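Side-chain contact in kappa-carrageenase (Pseudoalteromonas carrageenovora, PDB 1DYP), which hydrolyses, in endo fashion, the beta-1,4 linkages between D-galactose 4-sulfate and 3,6-anhydro-D-galactose in kappa-carrageenans, through the catalytic domain present here: residues R19-N24 and T29-Q34. The protein carries 1 engineered substitution. Residues are numbered along the deposited sequence; the frame is centred on the assembly and turned at random.
Sequences RSDEFN and TKWNFQ. With CD (cadmium ion), chain C.
OD2 of D21 takes two bonds: the indole NE1 of W31 reaches it at 2.8 Å with an N-H...O angle of 155°, and a water donates to it from 2.8 Å. The carboxylate oxygen sits at the indole edge, almost in the ring plane, and W31 meets it on its anti side. The other oxygen, OD1, accepts a hydrogen bond from the backbone N-H of F23 (N to OD1 2.8 Å), closing an Asx turn, so the carboxylate is fixed through both oxygens. With D21 CG anti to the backbone N (chi1 -154°), OD2 comes to lie at the indole N-H edge. The same water accepts from NZ of K30 and thus bridges the two opposite charges, whose nearest atoms, D21 OD2 and K30 NZ, stay 4.2 Å apart. K30 bends at chi3 (-66°), and its NZ lies 2.8 Å from the backbone O of S20, almost in line with that C=O bond; NZ also bonds to the backbone O of A17. The indole is bracketed by K30 CG over one face and F23 CZ over the other, both toward the rim. The phenyl and indole planes are oblique, and F23 CZ comes within 4.2 Å of W31 CZ2. With an alanine in place of W31 the indole N-H is gone; D21 OD2 would probably be left with the water alone among the partners described here, and a gap would probably open between K30 CG and F23. V265 of strand 258-270 also packs against both aromatic side chains. Next to D21, the backbone O of E22 binds a cadmium ion at 2.4 Å, together with the carbonyl oxygens of G53 and D263. This buried contact, away from the catalytic residues, joins the loop after strand 13-15 to strand 31-32 within the beta-sandwich fold of family 16 glycoside hydrolases.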
loop_
_atom_site.group_PDB
_atom_site.type_symbol
_atom_site.label_atom_id
_atom_site.label_comp_id
_atom_site.label_asym_id
_atom_site.label_seq_id
_atom_site.Cartn_x
_atom_site.Cartn_y
_atom_site.Cartn_z
ATOM N N ARG A 19 13.019 -5.034 6.920
ATOM C CA ARG A 19 11.651 -4.628 6.627
ATOM C C ARG A 19 10.935 -4.237 7.911
ATOM O O ARG A 19 9.715 -4.357 8.031
ATOM C CB ARG A 19 10.908 -5.749 5.894
ATOM C CG ARG A 19 11.325 -5.886 4.430
ATOM C CD ARG A 19 10.575 -7.014 3.735
ATOM N NE ARG A 19 11.005 -8.316 4.228
ATOM C CZ ARG A 19 10.284 -9.430 4.148
ATOM N NH1 ARG A 19 9.080 -9.412 3.590
ATOM N NH2 ARG A 19 10.765 -10.560 4.642
ATOM N N SER A 20 11.719 -3.759 8.873
ATOM C CA SER A 20 11.201 -3.330 10.164
ATOM C C SER A 20 11.863 -2.012 10.541
ATOM O O SER A 20 13.057 -1.821 10.306
ATOM C CB SER A 20 11.501 -4.385 11.234
ATOM O OG SER A 20 10.907 -5.631 10.901
ATOM N N ASP A 21 11.090 -1.103 11.121
ATOM C CA ASP A 21 11.630 0.189 11.520
ATOM C C ASP A 21 10.724 0.805 12.581
ATOM O O ASP A 21 9.505 0.785 12.442
ATOM C CB ASP A 21 11.708 1.121 10.306
ATOM C CG ASP A 21 12.776 2.199 10.453
ATOM O OD1 ASP A 21 12.928 2.761 11.558
ATOM O OD2 ASP A 21 13.459 2.492 9.453
ATOM N N GLU A 22 11.323 1.336 13.643
ATOM C CA GLU A 22 10.552 1.976 14.708
ATOM C C GLU A 22 10.475 3.475 14.419
ATOM O O GLU A 22 9.863 4.239 15.160
ATOM C CB GLU A 22 11.203 1.723 16.072
ATOM C CG GLU A 22 11.209 0.260 16.492
ATOM C CD GLU A 22 9.814 -0.298 16.685
ATOM O OE1 GLU A 22 9.039 0.291 17.471
ATOM O OE2 GLU A 22 9.488 -1.325 16.056
ATOM N N PHE A 23 11.116 3.872 13.323
ATOM C CA PHE A 23 11.134 5.254 12.853
ATOM C C PHE A 23 11.634 6.329 13.810
ATOM O O PHE A 23 10.967 7.340 14.064
ATOM C CB PHE A 23 9.756 5.617 12.289
ATOM C CG PHE A 23 9.402 4.829 11.061
ATOM C CD1 PHE A 23 10.241 4.854 9.951
ATOM C CD2 PHE A 23 8.274 4.015 11.031
ATOM C CE1 PHE A 23 9.969 4.074 8.830
ATOM C CE2 PHE A 23 7.992 3.229 9.908
ATOM C CZ PHE A 23 8.838 3.258 8.812
ATOM N N ASN A 24 12.832 6.099 14.329
ATOM C CA ASN A 24 13.479 7.053 15.207
ATOM C C ASN A 24 14.301 7.956 14.294
ATOM O O ASN A 24 14.577 9.108 14.622
ATOM C CB ASN A 24 14.384 6.331 16.205
ATOM C CG ASN A 24 13.599 5.502 17.197
ATOM O OD1 ASN A 24 12.654 5.992 17.808
ATOM N ND2 ASN A 24 13.986 4.243 17.365
ATOM N N THR A 29 18.959 3.856 3.733
ATOM C CA THR A 29 19.670 2.651 3.333
ATOM C C THR A 29 18.644 1.530 3.279
ATOM O O THR A 29 18.686 0.661 2.407
ATOM C CB THR A 29 20.764 2.274 4.350
ATOM O OG1 THR A 29 21.810 3.249 4.307
ATOM C CG2 THR A 29 21.335 0.892 4.036
ATOM N N LYS A 30 17.700 1.585 4.209
ATOM C CA LYS A 30 16.656 0.583 4.324
ATOM C C LYS A 30 15.460 0.879 3.431
ATOM O O LYS A 30 14.897 -0.031 2.819
ATOM C CB LYS A 30 16.204 0.497 5.784
ATOM C CG LYS A 30 15.142 -0.552 6.069
ATOM C CD LYS A 30 14.800 -0.587 7.556
ATOM C CE LYS A 30 15.988 -1.063 8.387
ATOM N NZ LYS A 30 15.670 -1.096 9.841
ATOM N N TRP A 31 15.085 2.153 3.353
ATOM C CA TRP A 31 13.928 2.556 2.559
ATOM C C TRP A 31 14.223 3.460 1.380
ATOM O O TRP A 31 15.111 4.310 1.430
ATOM C CB TRP A 31 12.907 3.296 3.426
ATOM C CG TRP A 31 12.548 2.603 4.680
ATOM C CD1 TRP A 31 13.120 2.774 5.906
ATOM C CD2 TRP A 31 11.553 1.586 4.836
ATOM N NE1 TRP A 31 12.545 1.923 6.818
ATOM C CE2 TRP A 31 11.581 1.182 6.188
ATOM C CE3 TRP A 31 10.643 0.973 3.962
ATOM C CZ2 TRP A 31 10.732 0.191 6.691
ATOM C CZ3 TRP A 31 9.799 -0.012 4.462
ATOM C CH2 TRP A 31 9.850 -0.393 5.813
ATOM N N ASN A 32 13.443 3.274 0.322
ATOM C CA ASN A 32 13.537 4.115 -0.860
ATOM C C ASN A 32 12.383 5.093 -0.640
ATOM O O ASN A 32 11.213 4.700 -0.683
ATOM C CB ASN A 32 13.298 3.300 -2.127
ATOM C CG ASN A 32 13.447 4.130 -3.383
ATOM O OD1 ASN A 32 13.208 5.336 -3.370
ATOM N ND2 ASN A 32 13.831 3.486 -4.476
ATOM N N PHE A 33 12.711 6.355 -0.380
ATOM C CA PHE A 33 11.697 7.374 -0.119
ATOM C C PHE A 33 11.250 8.162 -1.350
ATOM O O PHE A 33 10.569 9.177 -1.232
ATOM C CB PHE A 33 12.203 8.338 0.957
ATOM C CG PHE A 33 12.394 7.695 2.306
ATOM C CD1 PHE A 33 11.296 7.329 3.079
ATOM C CD2 PHE A 33 13.670 7.461 2.805
ATOM C CE1 PHE A 33 11.468 6.740 4.333
ATOM C CE2 PHE A 33 13.853 6.873 4.057
ATOM C CZ PHE A 33 12.751 6.512 4.823
ATOM N N GLN A 34 11.640 7.698 -2.528
ATOM C CA GLN A 34 11.241 8.354 -3.766
ATOM C C GLN A 34 11.331 7.314 -4.870
ATOM O O GLN A 34 12.275 7.295 -5.658
ATOM C CB GLN A 34 12.151 9.548 -4.063
ATOM C CG GLN A 34 11.659 10.409 -5.217
ATOM C CD GLN A 34 12.416 11.716 -5.339
ATOM O OE1 GLN A 34 12.350 12.574 -4.456
ATOM N NE2 GLN A 34 13.144 11.876 -6.440
HETATM CD CD CD C . 8.140 4.839 16.642
HETATM O O HOH W 1 16.070 1.723 10.025
HETATM O O HOH W 2 7.976 2.745 17.744
HETATM O O HOH W 3 9.989 5.127 18.016
HETATM O O HOH W 4 7.427 5.993 18.832
#